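Local coordinates for protein cryptochrome DASH (Arabidopsis thaliana, PDB 2J4D) that binds FAD and a methenyltetrahydrofolate cofactor, may act as a blue-light photoreceptor, and repairs cyclobutane pyrimidine dimers in single-stranded DNA, at residues I337-S342 / G347-V352; L407-G412 / A436-D441; S399-D404 / G430-G435. One frame throughout, in Å; residues are numbered along the deposited sequence.

Contact 1 (I337-S342 / G347-V352); sequences IKCGNS and GGPRNV. With MHF (5,10-methenyl-6,7,8-trihydrofolic acid), chain D.
The pyrrolidine ring of P349 has two oxygens of S342 on one face: OG lies under the ring, and the carbonyl oxygen sits below its N-CD rim. C339 comes in at the CB-CG edge, its SG 3.6 Å from P349 CG. On the opposite face sits the backbone oxygen of V438. The truly flat group is the N341 side-chain amide, which lies over the C16-C17 rim of one face of the folate's aminobenzoyl ring, the two planes tilted by roughly 25°; N341 CG is 3.4 Å from C17 of the ligand. At the amide edge N341 ND2 donates to the ligand carboxylate oxygen O1, 2.9 Å away and fairly straight at 162°.

S342 keeps its hydroxyl turned back toward its own segment. With OG placed between the backbone N and the carbonyl carbon (chi1 67°), it reaches C339 O at 2.7 Å, and S342 N bonds to the same oxygen from the same face. This doubly held carbonyl closes the end of helix 317-339, where G340 leaves helical geometry with positive phi and a short 3-10 turn begins. On the other side, G348 to N351 form a type I turn, with N351 N bonded to G348 O.

No conventional hydrogen bond joins the two segments. S342 O is near P349 N, but proline nitrogen has no hydrogen to give, and what the oxygen receives is a CA-H···O contact from G348 CA at 3.3 Å. The join between helix end and turn therefore rests on van der Waals packing and that CA-H···O contact, whereas the directional bonding of N341 is spent on the folate, so the same bend that receives the proline ring also presents a residue to the antenna pigment.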
loop_
_atom_site.group_PDB
_atom_site.type_symbol
_atom_site.label_atom_id
_atom_site.label_comp_id
_atom_site.label_asym_id
_atom_site.label_seq_id
_atom_site.Cartn_x
_atom_site.Cartn_y
_atom_site.Cartn_z
ATOM N N ILE A 337 8.717 -8.143 10.826
ATOM C CA ILE A 337 9.528 -9.339 10.983
ATOM C C ILE A 337 9.887 -9.548 12.445
ATOM O O ILE A 337 9.743 -10.649 12.984
ATOM C CB ILE A 337 10.823 -9.247 10.159
ATOM C CG1 ILE A 337 10.475 -9.032 8.683
ATOM C CG2 ILE A 337 11.626 -10.534 10.315
ATOM C CD1 ILE A 337 11.678 -8.794 7.788
ATOM N N LYS A 338 10.354 -8.493 13.098
ATOM C CA LYS A 338 10.723 -8.617 14.502
ATOM C C LYS A 338 9.533 -8.984 15.387
ATOM O O LYS A 338 9.667 -9.775 16.322
ATOM C CB LYS A 338 11.349 -7.308 15.008
ATOM C CG LYS A 338 11.859 -7.382 16.450
ATOM C CD LYS A 338 12.404 -6.027 16.920
ATOM C CE LYS A 338 12.949 -6.119 18.337
ATOM N NZ LYS A 338 13.363 -4.795 18.877
ATOM N N CYS A 339 8.366 -8.425 15.088
ATOM C CA CYS A 339 7.177 -8.681 15.909
ATOM C C CYS A 339 6.426 -9.970 15.618
ATOM O O CYS A 339 5.771 -10.523 16.501
ATOM C CB CYS A 339 6.182 -7.526 15.777
ATOM S SG CYS A 339 6.773 -5.928 16.379
ATOM N N GLY A 340 6.494 -10.441 14.381
ATOM C CA GLY A 340 5.761 -11.644 14.053
ATOM C C GLY A 340 4.287 -11.390 14.314
ATOM O O GLY A 340 3.803 -10.260 14.150
ATOM N N ASN A 341 3.572 -12.417 14.753
ATOM C CA ASN A 341 2.146 -12.280 14.989
ATOM C C ASN A 341 1.732 -11.429 16.184
ATOM O O ASN A 341 0.545 -11.209 16.392
ATOM C CB ASN A 341 1.494 -13.659 15.060
ATOM C CG ASN A 341 1.672 -14.439 13.775
ATOM O OD1 ASN A 341 1.630 -13.867 12.686
ATOM N ND2 ASN A 341 1.856 -15.748 13.890
ATOM N N SER A 342 2.686 -10.934 16.966
ATOM C CA SER A 342 2.297 -10.074 18.089
ATOM C C SER A 342 1.756 -8.764 17.492
ATOM O O SER A 342 1.092 -7.963 18.164
ATOM C CB SER A 342 3.489 -9.790 19.014
ATOM O OG SER A 342 4.470 -8.997 18.375
ATOM N N GLY A 347 -2.888 -7.518 22.778
ATOM C CA GLY A 347 -1.890 -6.874 23.615
ATOM C C GLY A 347 -0.746 -6.262 22.829
ATOM O O GLY A 347 0.100 -5.561 23.394
ATOM N N GLY A 348 -0.716 -6.542 21.527
ATOM C CA GLY A 348 0.317 -6.009 20.653
ATOM C C GLY A 348 1.731 -6.442 20.990
ATOM O O GLY A 348 1.932 -7.306 21.837
ATOM N N PRO A 349 2.740 -5.863 20.322
ATOM C CA PRO A 349 4.141 -6.206 20.576
ATOM C C PRO A 349 4.507 -5.979 22.042
ATOM O O PRO A 349 5.336 -6.691 22.603
ATOM C CB PRO A 349 4.897 -5.270 19.636
ATOM C CG PRO A 349 3.950 -5.139 18.470
ATOM C CD PRO A 349 2.619 -4.959 19.164
ATOM N N ARG A 350 3.879 -4.981 22.658
ATOM C CA ARG A 350 4.141 -4.674 24.055
ATOM C C ARG A 350 3.528 -5.757 24.956
ATOM O O ARG A 350 3.856 -5.848 26.139
ATOM C CB ARG A 350 3.573 -3.289 24.405
ATOM C CG ARG A 350 4.184 -2.652 25.654
ATOM C CD ARG A 350 3.536 -1.309 26.003
ATOM N NE ARG A 350 3.709 -0.310 24.952
ATOM C CZ ARG A 350 3.269 0.944 25.028
ATOM N NH1 ARG A 350 2.627 1.362 26.112
ATOM N NH2 ARG A 350 3.473 1.784 24.020
ATOM N N ASN A 351 2.655 -6.578 24.373
ATOM C CA ASN A 351 1.972 -7.671 25.081
ATOM C C ASN A 351 1.335 -7.147 26.364
ATOM O O ASN A 351 1.492 -7.697 27.453
ATOM C CB ASN A 351 2.944 -8.804 25.383
ATOM C CG ASN A 351 2.262 -10.151 25.387
ATOM O OD1 ASN A 351 1.058 -10.246 25.622
ATOM N ND2 ASN A 351 3.030 -11.209 25.138
ATOM N N VAL A 352 0.569 -6.087 26.154
ATOM C CA VAL A 352 -0.141 -5.285 27.147
ATOM C C VAL A 352 -1.498 -5.655 27.728
ATOM O O VAL A 352 -2.312 -6.339 27.115
ATOM C CB VAL A 352 -0.391 -3.856 26.555
ATOM C CG1 VAL A 352 -1.473 -3.120 27.314
ATOM C CG2 VAL A 352 0.868 -3.055 26.591
HETATM N N1 MHF D . -2.978 -9.330 6.312
HETATM C C2 MHF D . -1.884 -9.790 5.615
HETATM N NA2 MHF D . -1.593 -9.240 4.401
HETATM N N3 MHF D . -1.103 -10.768 6.103
HETATM C C4 MHF D . -1.376 -11.363 7.304
HETATM O O4 MHF D . -0.651 -12.270 7.732
HETATM C C4A MHF D . -2.512 -10.928 8.048
HETATM N N5 MHF D . -2.915 -11.501 9.281
HETATM C C6 MHF D . -4.286 -11.270 9.855
HETATM C C7 MHF D . -4.564 -9.755 9.728
HETATM N N8 MHF D . -4.419 -9.434 8.270
HETATM C C8A MHF D . -3.311 -9.885 7.537
HETATM C C9 MHF D . -4.249 -11.830 11.305
HETATM N N10 MHF D . -2.820 -12.187 11.479
HETATM C C11 MHF D . -2.313 -12.522 10.141
HETATM C C12 MHF D . -2.001 -15.310 14.318
HETATM C C13 MHF D . -2.802 -14.180 14.663
HETATM C C14 MHF D . -3.081 -13.188 13.724
HETATM C C15 MHF D . -2.577 -13.281 12.400
HETATM C C16 MHF D . -1.782 -14.441 12.041
HETATM C C17 MHF D . -1.502 -15.443 12.991
HETATM C C MHF D . -1.685 -16.316 15.367
HETATM O O MHF D . -2.117 -16.148 16.502
HETATM N N MHF D . -0.916 -17.395 15.096
HETATM C CA MHF D . -0.598 -18.351 16.156
HETATM C CB MHF D . -0.357 -19.742 15.571
HETATM C CG MHF D . -1.537 -20.310 14.824
HETATM C CD MHF D . -2.772 -20.404 15.692
HETATM O OE1 MHF D . -2.784 -21.251 16.611
HETATM O OE2 MHF D . -3.722 -19.619 15.467
HETATM C CT MHF D . 0.653 -17.899 16.915
HETATM O O1 MHF D . 1.370 -17.013 16.404
HETATM O O2 MHF D . 0.913 -18.436 18.012
#

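Contact 2 (L407-G412 / A436-D441); sequences LDWRMG and AGVGND
Just ahead of W409, the residue that packs on A436 and V438, the D408 oxygen OD1 is gripped by two nitrogens of R410. The backbone N of R410 meets D408 OD1 nearly along the C-O axis at 3.0 Å, and R410 NE comes to the syn lone pair of that oxygen at the same distance. R410 NH2 takes the syn lone pair of the second oxygen, D408 OD2, at 2.7 Å and 170°, so the guanidinium sits side-on and almost coplanar with the carboxylate, one nitrogen to each oxygen. OD2 also accepts from Q358, which further fixes the carboxylate's rotation.

D408 is thus the N-cap of helix 409-419 within the helical FAD-binding domain, and the same arginine that pairs with it lays its CG over the centre of the W409 ring, 3.5 Å above the plane. The opposite face of the indole turns to the end of helix 425-436. There A436 CB makes an off-centre CH-pi contact, 4.1 Å from the centroid of the five-membered ring, and it also touches W409 CB at 3.7 Å. V438 CG2 lies farther out toward the ring rim, 3.9 Å from W409 NE1. A436 and V438 flank G437, whose positive phi closes a Schellman motif and lets the chain turn off the helix while both methyl groups still face the tryptophan. W409 CG stands between the backbone N and carbonyl carbon (chi1 69°), and from there the buried indole delivers its N-H to L346 O.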
loop_
_atom_site.group_PDB
_atom_site.type_symbol
_atom_site.label_atom_id
_atom_site.label_comp_id
_atom_site.label_asym_id
_atom_site.label_seq_id
_atom_site.Cartn_x
_atom_site.Cartn_y
_atom_site.Cartn_z
ATOM N N LEU A 407 -13.059 0.690 22.215
ATOM C CA LEU A 407 -13.163 -0.562 21.462
ATOM C C LEU A 407 -11.858 -1.295 21.184
ATOM O O LEU A 407 -10.788 -0.695 21.120
ATOM C CB LEU A 407 -13.872 -0.316 20.126
ATOM C CG LEU A 407 -15.330 0.144 20.201
ATOM C CD1 LEU A 407 -15.851 0.440 18.804
ATOM C CD2 LEU A 407 -16.170 -0.933 20.870
ATOM N N ASP A 408 -11.982 -2.609 21.026
ATOM C CA ASP A 408 -10.875 -3.507 20.691
ATOM C C ASP A 408 -10.285 -2.874 19.426
ATOM O O ASP A 408 -10.974 -2.788 18.408
ATOM C CB ASP A 408 -11.461 -4.894 20.375
ATOM C CG ASP A 408 -10.409 -5.926 20.035
ATOM O OD1 ASP A 408 -9.483 -5.619 19.252
ATOM O OD2 ASP A 408 -10.524 -7.065 20.543
ATOM N N TRP A 409 -9.029 -2.437 19.486
ATOM C CA TRP A 409 -8.402 -1.767 18.343
ATOM C C TRP A 409 -8.376 -2.553 17.034
ATOM O O TRP A 409 -8.361 -1.969 15.947
ATOM C CB TRP A 409 -6.974 -1.315 18.694
ATOM C CG TRP A 409 -5.958 -2.424 18.891
ATOM C CD1 TRP A 409 -5.620 -3.035 20.069
ATOM C CD2 TRP A 409 -5.140 -3.031 17.879
ATOM N NE1 TRP A 409 -4.638 -3.980 19.851
ATOM C CE2 TRP A 409 -4.330 -3.998 18.516
ATOM C CE3 TRP A 409 -5.015 -2.848 16.494
ATOM C CZ2 TRP A 409 -3.403 -4.785 17.814
ATOM C CZ3 TRP A 409 -4.092 -3.633 15.793
ATOM C CH2 TRP A 409 -3.299 -4.588 16.459
ATOM N N ARG A 410 -8.383 -3.875 17.126
ATOM C CA ARG A 410 -8.342 -4.693 15.923
ATOM C C ARG A 410 -9.625 -4.559 15.100
ATOM O O ARG A 410 -9.643 -4.868 13.914
ATOM C CB ARG A 410 -8.056 -6.148 16.312
ATOM C CG ARG A 410 -6.716 -6.279 17.055
ATOM C CD ARG A 410 -6.556 -7.617 17.725
ATOM N NE ARG A 410 -7.627 -7.861 18.679
ATOM C CZ ARG A 410 -7.938 -9.062 19.152
ATOM N NH1 ARG A 410 -7.257 -10.130 18.758
ATOM N NH2 ARG A 410 -8.941 -9.198 20.004
ATOM N N MET A 411 -10.702 -4.087 15.721
ATOM C CA MET A 411 -11.931 -3.907 14.970
ATOM C C MET A 411 -11.661 -2.780 13.985
ATOM O O MET A 411 -12.059 -2.846 12.822
ATOM C CB MET A 411 -13.093 -3.534 15.892
ATOM C CG MET A 411 -13.537 -4.663 16.783
ATOM S SD MET A 411 -14.965 -4.201 17.766
ATOM C CE MET A 411 -16.280 -4.816 16.731
ATOM N N GLY A 412 -10.973 -1.747 14.460
ATOM C CA GLY A 412 -10.644 -0.627 13.596
ATOM C C GLY A 412 -9.598 -1.018 12.558
ATOM O O GLY A 412 -9.682 -0.619 11.391
ATOM N N ALA A 436 -2.929 2.665 19.224
ATOM C CA ALA A 436 -3.640 1.999 20.303
ATOM C C ALA A 436 -2.793 1.923 21.573
ATOM O O ALA A 436 -3.279 1.500 22.618
ATOM C CB ALA A 436 -4.050 0.602 19.870
ATOM N N GLY A 437 -1.530 2.324 21.469
ATOM C CA GLY A 437 -0.638 2.288 22.612
ATOM C C GLY A 437 -0.133 0.905 22.986
ATOM O O GLY A 437 0.229 0.670 24.140
ATOM N N VAL A 438 -0.100 -0.017 22.028
ATOM C CA VAL A 438 0.375 -1.369 22.308
ATOM C C VAL A 438 1.654 -1.726 21.541
ATOM O O VAL A 438 2.055 -2.896 21.484
ATOM C CB VAL A 438 -0.719 -2.421 22.007
ATOM C CG1 VAL A 438 -1.946 -2.145 22.867
ATOM C CG2 VAL A 438 -1.090 -2.397 20.527
ATOM N N GLY A 439 2.275 -0.713 20.943
ATOM C CA GLY A 439 3.518 -0.905 20.216
ATOM C C GLY A 439 4.635 -0.761 21.232
ATOM O O GLY A 439 4.352 -0.513 22.403
ATOM N N ASN A 440 5.889 -0.897 20.817
ATOM C CA ASN A 440 6.969 -0.786 21.788
ATOM C C ASN A 440 7.656 0.555 21.922
ATOM O O ASN A 440 8.820 0.627 22.322
ATOM C CB ASN A 440 7.995 -1.893 21.556
ATOM C CG ASN A 440 7.574 -3.210 22.192
ATOM O OD1 ASN A 440 7.834 -4.279 21.648
ATOM N ND2 ASN A 440 6.926 -3.133 23.350
ATOM N N ASP A 441 6.963 1.626 21.557
ATOM C CA ASP A 441 7.541 2.938 21.760
ATOM C C ASP A 441 6.504 3.713 22.547
ATOM O O ASP A 441 5.620 4.360 21.988
ATOM C CB ASP A 441 7.841 3.690 20.477
ATOM C CG ASP A 441 8.636 4.965 20.748
ATOM O OD1 ASP A 441 8.846 5.266 21.943
ATOM O OD2 ASP A 441 9.051 5.656 19.808
#

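Contact 3 (S399-D404 / G430-G435); sequences SFLVRD and GNWTYG. With FAD (flavin-adenine dinucleotide), chain C.
R403 and G435 make the close part of this contact: R403 NH1 donates to G435 O at 2.7 Å, sitting nearly on the extension of the C=O bond (173° at the oxygen), while NH2 adds a weak bond to the same oxygen. The acceptor lies at the guanidinium edge, in its plane. An extended chain from CG to NE carries the group across to the last turn of helix 425-436, where a positive charge is probably favourable. Both residues are partly exposed.

Deeper in, the packing between the segments is looser. L401 CD2 and V402 CG2 each stop 4.4 Å from W432 CZ3, the valine at the indole edge, and the axes of segments 399-404 and 430-435 approach to 10.6 Å, crossing at -38°. The indole is held closely from elsewhere, since the flavin methyl C7M lies over one of its faces, 3.4 Å from W432 NE1. N431, one residue earlier, binds the other half of the cofactor: N431 ND2 donates to adenine N1A at 2.9 Å and OD1 accepts from N6A, while its CB touches the flavin ring. This fits the folded FAD conformation of photolyases.

Helix 409-419 lies against the pair through W409, which touches V402, W432 and T433; helix 360-367 meets L401 and W432 through W366, and helix 317-339 packs on N431 and Y434.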
loop_
_atom_site.group_PDB
_atom_site.type_symbol
_atom_site.label_atom_id
_atom_site.label_comp_id
_atom_site.label_asym_id
_atom_site.label_seq_id
_atom_site.Cartn_x
_atom_site.Cartn_y
_atom_site.Cartn_z
ATOM N N SER A 399 -7.464 7.017 17.437
ATOM C CA SER A 399 -7.522 7.432 18.837
ATOM C C SER A 399 -8.972 7.426 19.325
ATOM O O SER A 399 -9.268 6.962 20.422
ATOM C CB SER A 399 -6.932 8.840 18.995
ATOM O OG SER A 399 -6.963 9.254 20.353
ATOM N N PHE A 400 -9.880 7.935 18.499
ATOM C CA PHE A 400 -11.289 7.978 18.875
ATOM C C PHE A 400 -11.861 6.588 19.165
ATOM O O PHE A 400 -12.529 6.368 20.187
ATOM C CB PHE A 400 -12.116 8.634 17.770
ATOM C CG PHE A 400 -13.560 8.833 18.140
ATOM C CD1 PHE A 400 -13.944 9.908 18.938
ATOM C CD2 PHE A 400 -14.533 7.935 17.709
ATOM C CE1 PHE A 400 -15.279 10.089 19.300
ATOM C CE2 PHE A 400 -15.873 8.105 18.064
ATOM C CZ PHE A 400 -16.246 9.186 18.863
ATOM N N LEU A 401 -11.607 5.649 18.261
ATOM C CA LEU A 401 -12.115 4.295 18.434
ATOM C C LEU A 401 -11.578 3.628 19.680
ATOM O O LEU A 401 -12.323 2.989 20.432
ATOM C CB LEU A 401 -11.771 3.433 17.219
ATOM C CG LEU A 401 -12.291 1.996 17.337
ATOM C CD1 LEU A 401 -12.775 1.524 15.979
ATOM C CD2 LEU A 401 -11.204 1.079 17.892
ATOM N N VAL A 402 -10.279 3.774 19.898
ATOM C CA VAL A 402 -9.625 3.160 21.039
ATOM C C VAL A 402 -9.859 3.855 22.377
ATOM O O VAL A 402 -10.205 3.211 23.364
ATOM C CB VAL A 402 -8.092 3.077 20.818
ATOM C CG1 VAL A 402 -7.398 2.615 22.099
ATOM C CG2 VAL A 402 -7.780 2.125 19.671
ATOM N N ARG A 403 -9.669 5.168 22.401
ATOM C CA ARG A 403 -9.785 5.921 23.643
ATOM C C ARG A 403 -11.145 6.507 23.998
ATOM O O ARG A 403 -11.546 6.471 25.156
ATOM C CB ARG A 403 -8.716 7.014 23.655
ATOM C CG ARG A 403 -7.315 6.438 23.472
ATOM C CD ARG A 403 -6.213 7.432 23.790
ATOM N NE ARG A 403 -4.918 6.757 23.867
ATOM C CZ ARG A 403 -4.292 6.237 22.817
ATOM N NH1 ARG A 403 -4.846 6.330 21.617
ATOM N NH2 ARG A 403 -3.132 5.609 22.964
ATOM N N ASP A 404 -11.851 7.048 23.016
ATOM C CA ASP A 404 -13.159 7.623 23.286
ATOM C C ASP A 404 -14.245 6.558 23.304
ATOM O O ASP A 404 -15.142 6.598 24.145
ATOM C CB ASP A 404 -13.474 8.700 22.255
ATOM C CG ASP A 404 -12.553 9.897 22.381
ATOM O OD1 ASP A 404 -12.600 10.570 23.437
ATOM O OD2 ASP A 404 -11.777 10.157 21.436
ATOM N N GLY A 430 0.918 -1.893 12.040
ATOM C CA GLY A 430 2.011 -1.208 12.703
ATOM C C GLY A 430 1.507 0.111 13.263
ATOM O O GLY A 430 1.639 0.392 14.458
ATOM N N ASN A 431 0.909 0.926 12.401
ATOM C CA ASN A 431 0.390 2.211 12.843
ATOM C C ASN A 431 -0.743 2.053 13.858
ATOM O O ASN A 431 -0.854 2.861 14.786
ATOM C CB ASN A 431 -0.070 3.037 11.643
ATOM C CG ASN A 431 1.075 3.765 10.959
ATOM O OD1 ASN A 431 1.564 4.779 11.455
ATOM N ND2 ASN A 431 1.517 3.244 9.817
ATOM N N TRP A 432 -1.581 1.028 13.702
ATOM C CA TRP A 432 -2.660 0.816 14.666
ATOM C C TRP A 432 -2.120 0.465 16.058
ATOM O O TRP A 432 -2.630 0.973 17.057
ATOM C CB TRP A 432 -3.641 -0.277 14.202
ATOM C CG TRP A 432 -4.776 0.255 13.370
ATOM C CD1 TRP A 432 -4.836 0.332 12.004
ATOM C CD2 TRP A 432 -5.986 0.855 13.857
ATOM N NE1 TRP A 432 -6.003 0.948 11.615
ATOM C CE2 TRP A 432 -6.727 1.279 12.730
ATOM C CE3 TRP A 432 -6.513 1.077 15.136
ATOM C CZ2 TRP A 432 -7.971 1.917 12.845
ATOM C CZ3 TRP A 432 -7.748 1.713 15.250
ATOM C CH2 TRP A 432 -8.461 2.125 14.109
ATOM N N THR A 433 -1.093 -0.386 16.138
ATOM C CA THR A 433 -0.548 -0.737 17.449
ATOM C C THR A 433 -0.010 0.516 18.119
ATOM O O THR A 433 -0.175 0.700 19.331
ATOM C CB THR A 433 0.586 -1.786 17.372
ATOM O OG1 THR A 433 1.682 -1.267 16.611
ATOM C CG2 THR A 433 0.080 -3.061 16.739
ATOM N N TYR A 434 0.634 1.376 17.331
ATOM C CA TYR A 434 1.161 2.633 17.847
ATOM C C TYR A 434 0.018 3.486 18.395
ATOM O O TYR A 434 0.027 3.882 19.562
ATOM C CB TYR A 434 1.885 3.399 16.738
ATOM C CG TYR A 434 3.377 3.175 16.724
ATOM C CD1 TYR A 434 3.908 1.884 16.771
ATOM C CD2 TYR A 434 4.263 4.250 16.673
ATOM C CE1 TYR A 434 5.284 1.669 16.769
ATOM C CE2 TYR A 434 5.641 4.047 16.669
ATOM C CZ TYR A 434 6.144 2.755 16.717
ATOM O OH TYR A 434 7.504 2.542 16.708
ATOM N N GLY A 435 -0.970 3.757 17.545
ATOM C CA GLY A 435 -2.108 4.559 17.958
ATOM C C GLY A 435 -2.871 3.987 19.137
ATOM O O GLY A 435 -3.399 4.730 19.965
HETATM P PA FAD C . 2.660 10.939 2.370
HETATM O O1A FAD C . 2.752 11.527 1.018
HETATM O O2A FAD C . 2.600 11.824 3.557
HETATM O O5B FAD C . 3.881 9.920 2.608
HETATM C C5B FAD C . 4.607 9.366 1.489
HETATM C C4B FAD C . 4.716 7.851 1.692
HETATM O O4B FAD C . 5.384 7.607 2.929
HETATM C C3B FAD C . 3.385 7.116 1.796
HETATM O O3B FAD C . 2.795 6.868 0.531
HETATM C C2B FAD C . 3.792 5.891 2.557
HETATM O O2B FAD C . 4.258 4.822 1.763
HETATM C C1B FAD C . 4.840 6.429 3.546
HETATM N N9A FAD C . 4.321 6.795 4.881
HETATM C C8A FAD C . 3.954 8.048 5.331
HETATM N N7A FAD C . 3.535 8.035 6.590
HETATM C C5A FAD C . 3.638 6.718 6.980
HETATM C C6A FAD C . 3.337 6.064 8.198
HETATM N N6A FAD C . 2.883 6.672 9.286
HETATM N N1A FAD C . 3.551 4.697 8.254
HETATM C C2A FAD C . 4.021 4.025 7.152
HETATM N N3A FAD C . 4.326 4.589 5.959
HETATM C C4A FAD C . 4.107 5.932 5.919
HETATM N N1 FAD C . -0.032 3.393 5.156
HETATM C C2 FAD C . -0.028 2.392 4.208
HETATM O O2 FAD C . 0.726 2.433 3.253
HETATM N N3 FAD C . -0.919 1.319 4.368
HETATM C C4 FAD C . -1.814 1.201 5.430
HETATM O O4 FAD C . -2.582 0.226 5.514
HETATM C C4X FAD C . -1.813 2.234 6.399
HETATM N N5 FAD C . -2.682 2.200 7.501
HETATM C C5X FAD C . -2.596 3.161 8.510
HETATM C C6 FAD C . -3.380 3.056 9.666
HETATM C C7 FAD C . -3.319 4.012 10.707
HETATM C C7M FAD C . -4.189 3.838 11.928
HETATM C C8 FAD C . -2.417 5.127 10.561
HETATM C C8M FAD C . -2.284 6.204 11.626
HETATM C C9 FAD C . -1.623 5.242 9.403
HETATM C C9A FAD C . -1.691 4.272 8.359
HETATM N N10 FAD C . -0.900 4.366 7.175
HETATM C C10 FAD C . -0.904 3.319 6.226
HETATM C "C1'" FAD C . 0.227 5.351 7.101
HETATM C "C2'" FAD C . -0.087 6.721 6.466
HETATM O "O2'" FAD C . -1.241 7.276 7.072
HETATM C "C3'" FAD C . -0.320 6.556 4.966
HETATM O "O3'" FAD C . 0.816 5.926 4.342
HETATM C "C4'" FAD C . -0.541 7.874 4.203
HETATM O "O4'" FAD C . -1.710 8.539 4.688
HETATM C "C5'" FAD C . -0.699 7.566 2.719
HETATM O "O5'" FAD C . -0.882 8.780 1.986
HETATM P P FAD C . 0.258 9.590 1.256
HETATM O O1P FAD C . 0.813 8.661 0.258
HETATM O O2P FAD C . -0.326 10.838 0.692
HETATM O O3P FAD C . 1.292 10.083 2.355
#

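Contacts 2 and 3 have centres about 5 Å apart and share helix 425-436: V438 N probably bonds to T433 O at 2.8 Å, and L407 N bonds to L401 O at 3.0 Å, while the W432 indole packs on the backbone of helix 409-419. Contact 1, its centre about 11 Å from that of contact 2, joins through R350, whose NE and N are hydrogen-bonded to G439 O and V438 O. It reaches contact 3 by P349 CD on T433 CG2, 4.0 Å apart. Contact 1 touches the folate and contact 3 the FAD; the W409 side chain of contact 2 is about 8 Å from the FAD and about 9 Å from the folate, off the line joining them.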